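Local coordinates for type IV pilus assembly protein PilF (Pseudomonas aeruginosa, PDB 2HO1) that helps build the type IV pilus by enabling the secretin PilQ to reach the outer membrane and assemble into dodecamers, at residues Arg106-Tyr111 with Leu128-Gln133; Gln207-Leu212 with Leu233-Leu238. All blocks are in the same frame, centred on the assembly; numbering follows the deposited sequence.

Contacts 1 and 2 each join the start of one helix to the end of the next, so the packing of an antiparallel helix pair, the form of a TPR unit, is sampled at two points of an all-helical chain. Contact 1 pairs helix 105-117 with helix 121-131 in the inferred repeat TPR 3; contact 2 pairs helix 209-221 with helix 225-238 around the inferred TPR 6. They follow each other along the sequence, the first closing before the second opens. Their centres are 34 Å apart, on opposite sides of the chain's centre, and their nearest atoms remain about 17 Å apart. Contact 1 falls within TPR1-TPR4, the minimal region for secretin assembly; contact 2 lies nearer the C-terminus.

Contact 1 of 2, residues Arg106-Tyr111 with Leu128-Gln133; sequences RVLNNY and LLEASQ
Leu108 packs against Ala131 where the two antiparallel helices of a tetratricopeptide repeat, inferred to be TPR 3, come together. The backbones are close here: the CA atoms of Leu108 and Ala131 lie 5.4 Å apart, and those of Asn109 and Leu128 5.8 Å. The small side chain of Ala131 is consistent with so short a separation.

Followed outward, the side chain of Leu108 makes its first contact at once, with CB 3.7 Å from Ala131 CB. CG sits beside the backbone N, anti to the carbonyl carbon (chi1 -78°), which carries the branch on past the alanine. Leu108 CD1 then reaches the stem of Glu130, ending 3.3 Å from Glu130 CG, a close approach for two carbons, while also lying 3.8 Å from Ala131 N. Leu108 also touches Arg127, one turn back along the second helix.

Glu130 thus contributes its aliphatic part, not its charge. Its chain bends at chi2 (69°), turning the carboxylate from the leucine, and OE1 is hydrogen-bonded to Tyr125 OH of the second subunit. One residue therefore joins the packing inside the repeat to the subunit interface.

Ala131 CB comes within 4.2 Å of Asn109 N, so the alanine methyl touches the first helix at its backbone as well. Further along the interface Asn109 and Leu128 meet, their side chains slanting across each other. Helix 140-153 covers this side, with Val143 against Asn109 and Leu147 against Leu128. The buried amide oxygen of Asn109 is satisfied from that helix by the ND2 group of Asn146, and the same OD1 rests 3.3 Å from the methyl CD2 of Leu128.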
loop_
_atom_site.group_PDB
_atom_site.type_symbol
_atom_site.label_atom_id
_atom_site.label_comp_id
_atom_site.label_asym_id
_atom_site.label_seq_id
_atom_site.Cartn_x
_atom_site.Cartn_y
_atom_site.Cartn_z
ATOM N N ARG A 106 -5.557 -3.419 12.536
ATOM C CA ARG A 106 -6.903 -3.897 12.746
ATOM C C ARG A 106 -7.905 -2.733 12.608
ATOM O O ARG A 106 -8.914 -2.848 11.912
ATOM C CB ARG A 106 -7.019 -4.531 14.145
ATOM C CG ARG A 106 -8.377 -5.169 14.421
ATOM C CD ARG A 106 -8.453 -5.720 15.869
ATOM N NE ARG A 106 -8.495 -4.618 16.818
ATOM C CZ ARG A 106 -9.605 -3.930 17.092
ATOM N NH1 ARG A 106 -10.765 -4.269 16.511
ATOM N NH2 ARG A 106 -9.569 -2.923 17.960
ATOM N N VAL A 107 -7.599 -1.620 13.267
ATOM C CA VAL A 107 -8.465 -0.462 13.255
ATOM C C VAL A 107 -8.423 0.227 11.898
ATOM O O VAL A 107 -9.470 0.671 11.406
ATOM C CB VAL A 107 -8.077 0.491 14.386
ATOM C CG1 VAL A 107 -8.909 1.770 14.324
ATOM C CG2 VAL A 107 -8.290 -0.228 15.722
ATOM N N LEU A 108 -7.246 0.279 11.275
ATOM C CA LEU A 108 -7.158 0.862 9.943
ATOM C C LEU A 108 -8.026 0.029 8.999
ATOM O O LEU A 108 -8.691 0.569 8.115
ATOM C CB LEU A 108 -5.717 0.874 9.434
ATOM C CG LEU A 108 -4.816 1.985 10.012
ATOM C CD1 LEU A 108 -3.336 1.671 9.671
ATOM C CD2 LEU A 108 -5.242 3.375 9.431
ATOM N N ASN A 109 -8.047 -1.283 9.187
ATOM C CA ASN A 109 -8.830 -2.118 8.285
ATOM C C ASN A 109 -10.332 -1.955 8.536
ATOM O O ASN A 109 -11.087 -1.878 7.595
ATOM C CB ASN A 109 -8.412 -3.594 8.395
ATOM C CG ASN A 109 -9.178 -4.483 7.424
ATOM O OD1 ASN A 109 -9.184 -4.252 6.211
ATOM N ND2 ASN A 109 -9.821 -5.499 7.948
ATOM N N ASN A 110 -10.752 -1.899 9.806
ATOM C CA ASN A 110 -12.156 -1.697 10.128
ATOM C C ASN A 110 -12.613 -0.324 9.583
ATOM O O ASN A 110 -13.711 -0.201 9.031
ATOM C CB ASN A 110 -12.373 -1.730 11.642
ATOM C CG ASN A 110 -12.256 -3.154 12.232
ATOM O OD1 ASN A 110 -12.310 -4.133 11.508
ATOM N ND2 ASN A 110 -12.110 -3.250 13.541
ATOM N N TYR A 111 -11.781 0.703 9.756
ATOM C CA TYR A 111 -12.122 2.029 9.264
ATOM C C TYR A 111 -12.197 2.059 7.719
ATOM O O TYR A 111 -13.151 2.612 7.137
ATOM C CB TYR A 111 -11.128 3.068 9.820
ATOM C CG TYR A 111 -11.442 4.541 9.490
ATOM C CD1 TYR A 111 -12.769 4.991 9.311
ATOM C CD2 TYR A 111 -10.414 5.490 9.428
ATOM C CE1 TYR A 111 -13.045 6.354 9.083
ATOM C CE2 TYR A 111 -10.678 6.848 9.209
ATOM C CZ TYR A 111 -12.001 7.274 9.032
ATOM O OH TYR A 111 -12.241 8.607 8.732
ATOM N N LEU A 128 -6.439 1.523 3.916
ATOM C CA LEU A 128 -6.124 0.127 3.681
ATOM C C LEU A 128 -4.655 -0.062 3.257
ATOM O O LEU A 128 -4.017 -1.037 3.658
ATOM C CB LEU A 128 -7.074 -0.457 2.636
ATOM C CG LEU A 128 -8.514 -0.547 3.153
ATOM C CD1 LEU A 128 -9.465 -0.822 1.973
ATOM C CD2 LEU A 128 -8.629 -1.651 4.239
ATOM N N LEU A 129 -4.119 0.863 2.456
ATOM C CA LEU A 129 -2.717 0.791 2.049
ATOM C C LEU A 129 -1.833 0.879 3.304
ATOM O O LEU A 129 -0.800 0.213 3.407
ATOM C CB LEU A 129 -2.354 1.944 1.108
ATOM C CG LEU A 129 -2.793 1.823 -0.348
ATOM C CD1 LEU A 129 -2.289 3.022 -1.151
ATOM C CD2 LEU A 129 -2.232 0.543 -0.922
ATOM N N GLU A 130 -2.225 1.712 4.267
ATOM C CA GLU A 130 -1.416 1.818 5.470
ATOM C C GLU A 130 -1.580 0.518 6.295
ATOM O O GLU A 130 -0.619 0.003 6.870
ATOM C CB GLU A 130 -1.812 3.062 6.286
ATOM C CG GLU A 130 -1.127 3.157 7.641
ATOM C CD GLU A 130 0.389 3.444 7.566
ATOM O OE1 GLU A 130 0.788 4.550 7.105
ATOM O OE2 GLU A 130 1.179 2.542 7.977
ATOM N N ALA A 131 -2.786 -0.027 6.317
ATOM C CA ALA A 131 -3.051 -1.260 7.063
ATOM C C ALA A 131 -2.221 -2.419 6.543
ATOM O O ALA A 131 -1.767 -3.248 7.306
ATOM C CB ALA A 131 -4.507 -1.633 6.963
ATOM N N SER A 132 -2.044 -2.481 5.239
ATOM C CA SER A 132 -1.317 -3.579 4.626
ATOM C C SER A 132 0.145 -3.705 5.051
ATOM O O SER A 132 0.762 -4.751 4.855
ATOM C CB SER A 132 -1.416 -3.468 3.090
ATOM O OG SER A 132 -0.491 -2.537 2.562
ATOM N N GLN A 133 0.695 -2.641 5.636
ATOM C CA GLN A 133 2.076 -2.632 6.062
ATOM C C GLN A 133 2.421 -3.486 7.292
ATOM O O GLN A 133 3.598 -3.811 7.485
ATOM C CB GLN A 133 2.535 -1.189 6.269
ATOM C CG GLN A 133 2.558 -0.405 4.955
ATOM C CD GLN A 133 3.354 -1.148 3.873
ATOM O OE1 GLN A 133 4.565 -1.219 3.933
ATOM N NE2 GLN A 133 2.651 -1.734 2.902
#

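Contact 2 of 2, residues Gln207-Leu212 with Leu233-Leu238; sequences QNARSL and LQLKRL
This is a mainly apolar, partly buried helix-helix contact, in which the start of helix 209-221 packs on the end of helix 225-238 near the C-terminus of the chain, with Leu212 set against Gln234 and Leu235. Leu212 carries it by splitting its branch between these two neighbours. Leu212 CD1 lies 3.9 Å from Leu235 N and 4.1 Å from Leu235 CD1, whereas Leu212 CD2 stands 3.3 Å from Gln234 OE1. The side chains of Leu212 and Gln234 cross at about a right angle, so the glutamine lies across the leucine methyls. Both helices come from the region inferred as TPR 6, the last of the six repeats, and helix 243-249 covers them with Tyr245 and Phe248 against Leu235. Leu235 reaches the first turn of the other helix with CD1, 3.8 Å from Ala209 CA, its CG lying trans to the backbone N (chi1 -173°). That turn is fixed by a capping box: Ser211 N donates to Asn208 OD1 at 2.7 Å, nearly straight at 171°, and Asn208 N donates back to Ser211 OG at 2.8 Å.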
loop_
_atom_site.group_PDB
_atom_site.type_symbol
_atom_site.label_atom_id
_atom_site.label_comp_id
_atom_site.label_asym_id
_atom_site.label_seq_id
_atom_site.Cartn_x
_atom_site.Cartn_y
_atom_site.Cartn_z
ATOM N N GLN A 207 -24.724 -19.292 -1.862
ATOM C CA GLN A 207 -25.096 -19.108 -3.261
ATOM C C GLN A 207 -26.137 -18.009 -3.169
ATOM O O GLN A 207 -26.926 -17.982 -2.230
ATOM C CB GLN A 207 -25.749 -20.357 -3.879
ATOM C CG GLN A 207 -24.776 -21.379 -4.504
ATOM C CD GLN A 207 -24.196 -20.939 -5.855
ATOM O OE1 GLN A 207 -24.377 -19.811 -6.301
ATOM N NE2 GLN A 207 -23.498 -21.843 -6.504
ATOM N N ASN A 208 -26.116 -17.077 -4.109
ATOM C CA ASN A 208 -27.104 -16.008 -4.129
ATOM C C ASN A 208 -27.482 -15.854 -5.592
ATOM O O ASN A 208 -26.970 -16.591 -6.427
ATOM C CB ASN A 208 -26.546 -14.693 -3.513
ATOM C CG ASN A 208 -25.237 -14.214 -4.163
ATOM O OD1 ASN A 208 -24.937 -14.522 -5.313
ATOM N ND2 ASN A 208 -24.471 -13.428 -3.419
ATOM N N ALA A 209 -28.375 -14.929 -5.908
ATOM C CA ALA A 209 -28.806 -14.749 -7.280
ATOM C C ALA A 209 -27.592 -14.569 -8.190
ATOM O O ALA A 209 -27.447 -15.252 -9.210
ATOM C CB ALA A 209 -29.726 -13.554 -7.380
ATOM N N ARG A 210 -26.719 -13.643 -7.804
ATOM C CA ARG A 210 -25.508 -13.359 -8.551
ATOM C C ARG A 210 -24.662 -14.597 -8.838
ATOM O O ARG A 210 -24.329 -14.862 -9.984
ATOM C CB ARG A 210 -24.654 -12.338 -7.797
ATOM C CG ARG A 210 -23.327 -12.019 -8.500
ATOM C CD ARG A 210 -22.338 -11.350 -7.564
ATOM N NE ARG A 210 -21.063 -11.112 -8.235
ATOM C CZ ARG A 210 -19.950 -10.745 -7.612
ATOM N NH1 ARG A 210 -19.960 -10.581 -6.305
ATOM N NH2 ARG A 210 -18.835 -10.550 -8.301
ATOM N N SER A 211 -24.307 -15.350 -7.805
ATOM C CA SER A 211 -23.472 -16.518 -7.996
ATOM C C SER A 211 -24.129 -17.660 -8.765
ATOM O O SER A 211 -23.437 -18.386 -9.493
ATOM C CB SER A 211 -22.908 -17.020 -6.666
ATOM O OG SER A 211 -23.907 -17.478 -5.797
ATOM N N LEU A 212 -25.447 -17.815 -8.630
ATOM C CA LEU A 212 -26.154 -18.869 -9.356
ATOM C C LEU A 212 -26.067 -18.562 -10.843
ATOM O O LEU A 212 -25.807 -19.455 -11.650
ATOM C CB LEU A 212 -27.637 -18.974 -8.915
ATOM C CG LEU A 212 -27.829 -19.589 -7.524
ATOM C CD1 LEU A 212 -29.250 -19.364 -7.021
ATOM C CD2 LEU A 212 -27.483 -21.086 -7.570
ATOM N N LEU A 233 -32.835 -23.704 -11.432
ATOM C CA LEU A 233 -33.948 -24.129 -10.594
ATOM C C LEU A 233 -33.912 -23.364 -9.286
ATOM O O LEU A 233 -34.884 -22.693 -8.934
ATOM C CB LEU A 233 -33.853 -25.628 -10.300
ATOM C CG LEU A 233 -35.191 -26.270 -9.932
ATOM C CD1 LEU A 233 -36.138 -26.140 -11.123
ATOM C CD2 LEU A 233 -35.002 -27.730 -9.574
ATOM N N GLN A 234 -32.788 -23.476 -8.573
ATOM C CA GLN A 234 -32.597 -22.786 -7.297
ATOM C C GLN A 234 -32.870 -21.308 -7.523
ATOM O O GLN A 234 -33.456 -20.639 -6.681
ATOM C CB GLN A 234 -31.163 -22.965 -6.787
ATOM C CG GLN A 234 -31.048 -23.094 -5.265
ATOM C CD GLN A 234 -29.637 -22.786 -4.733
ATOM O OE1 GLN A 234 -28.636 -23.252 -5.291
ATOM N NE2 GLN A 234 -29.560 -22.011 -3.641
ATOM N N LEU A 235 -32.472 -20.809 -8.684
ATOM C CA LEU A 235 -32.667 -19.410 -9.008
ATOM C C LEU A 235 -34.132 -19.018 -9.229
ATOM O O LEU A 235 -34.547 -17.938 -8.827
ATOM C CB LEU A 235 -31.833 -19.053 -10.239
ATOM C CG LEU A 235 -31.768 -17.579 -10.641
ATOM C CD1 LEU A 235 -31.062 -16.764 -9.574
ATOM C CD2 LEU A 235 -31.043 -17.464 -11.958
ATOM N N LYS A 236 -34.912 -19.883 -9.877
ATOM C CA LYS A 236 -36.321 -19.591 -10.133
ATOM C C LYS A 236 -37.085 -19.767 -8.830
ATOM O O LYS A 236 -38.056 -19.069 -8.563
ATOM C CB LYS A 236 -36.879 -20.550 -11.185
ATOM N N ARG A 237 -36.615 -20.705 -8.022
ATOM C CA ARG A 237 -37.221 -21.033 -6.754
ATOM C C ARG A 237 -36.978 -20.032 -5.628
ATOM O O ARG A 237 -37.912 -19.681 -4.893
ATOM C CB ARG A 237 -36.709 -22.401 -6.317
ATOM C CG ARG A 237 -37.338 -22.947 -5.064
ATOM C CD ARG A 237 -36.788 -24.333 -4.751
ATOM N NE ARG A 237 -37.568 -25.004 -3.713
ATOM C CZ ARG A 237 -38.859 -25.317 -3.827
ATOM N NH1 ARG A 237 -39.527 -25.020 -4.935
ATOM N NH2 ARG A 237 -39.488 -25.930 -2.829
ATOM N N LEU A 238 -35.733 -19.576 -5.485
ATOM C CA LEU A 238 -35.383 -18.677 -4.394
ATOM C C LEU A 238 -35.250 -17.223 -4.734
ATOM O O LEU A 238 -35.311 -16.384 -3.852
ATOM C CB LEU A 238 -34.091 -19.151 -3.727
ATOM C CG LEU A 238 -34.123 -20.630 -3.355
ATOM C CD1 LEU A 238 -32.822 -21.051 -2.664
ATOM C CD2 LEU A 238 -35.310 -20.865 -2.440
#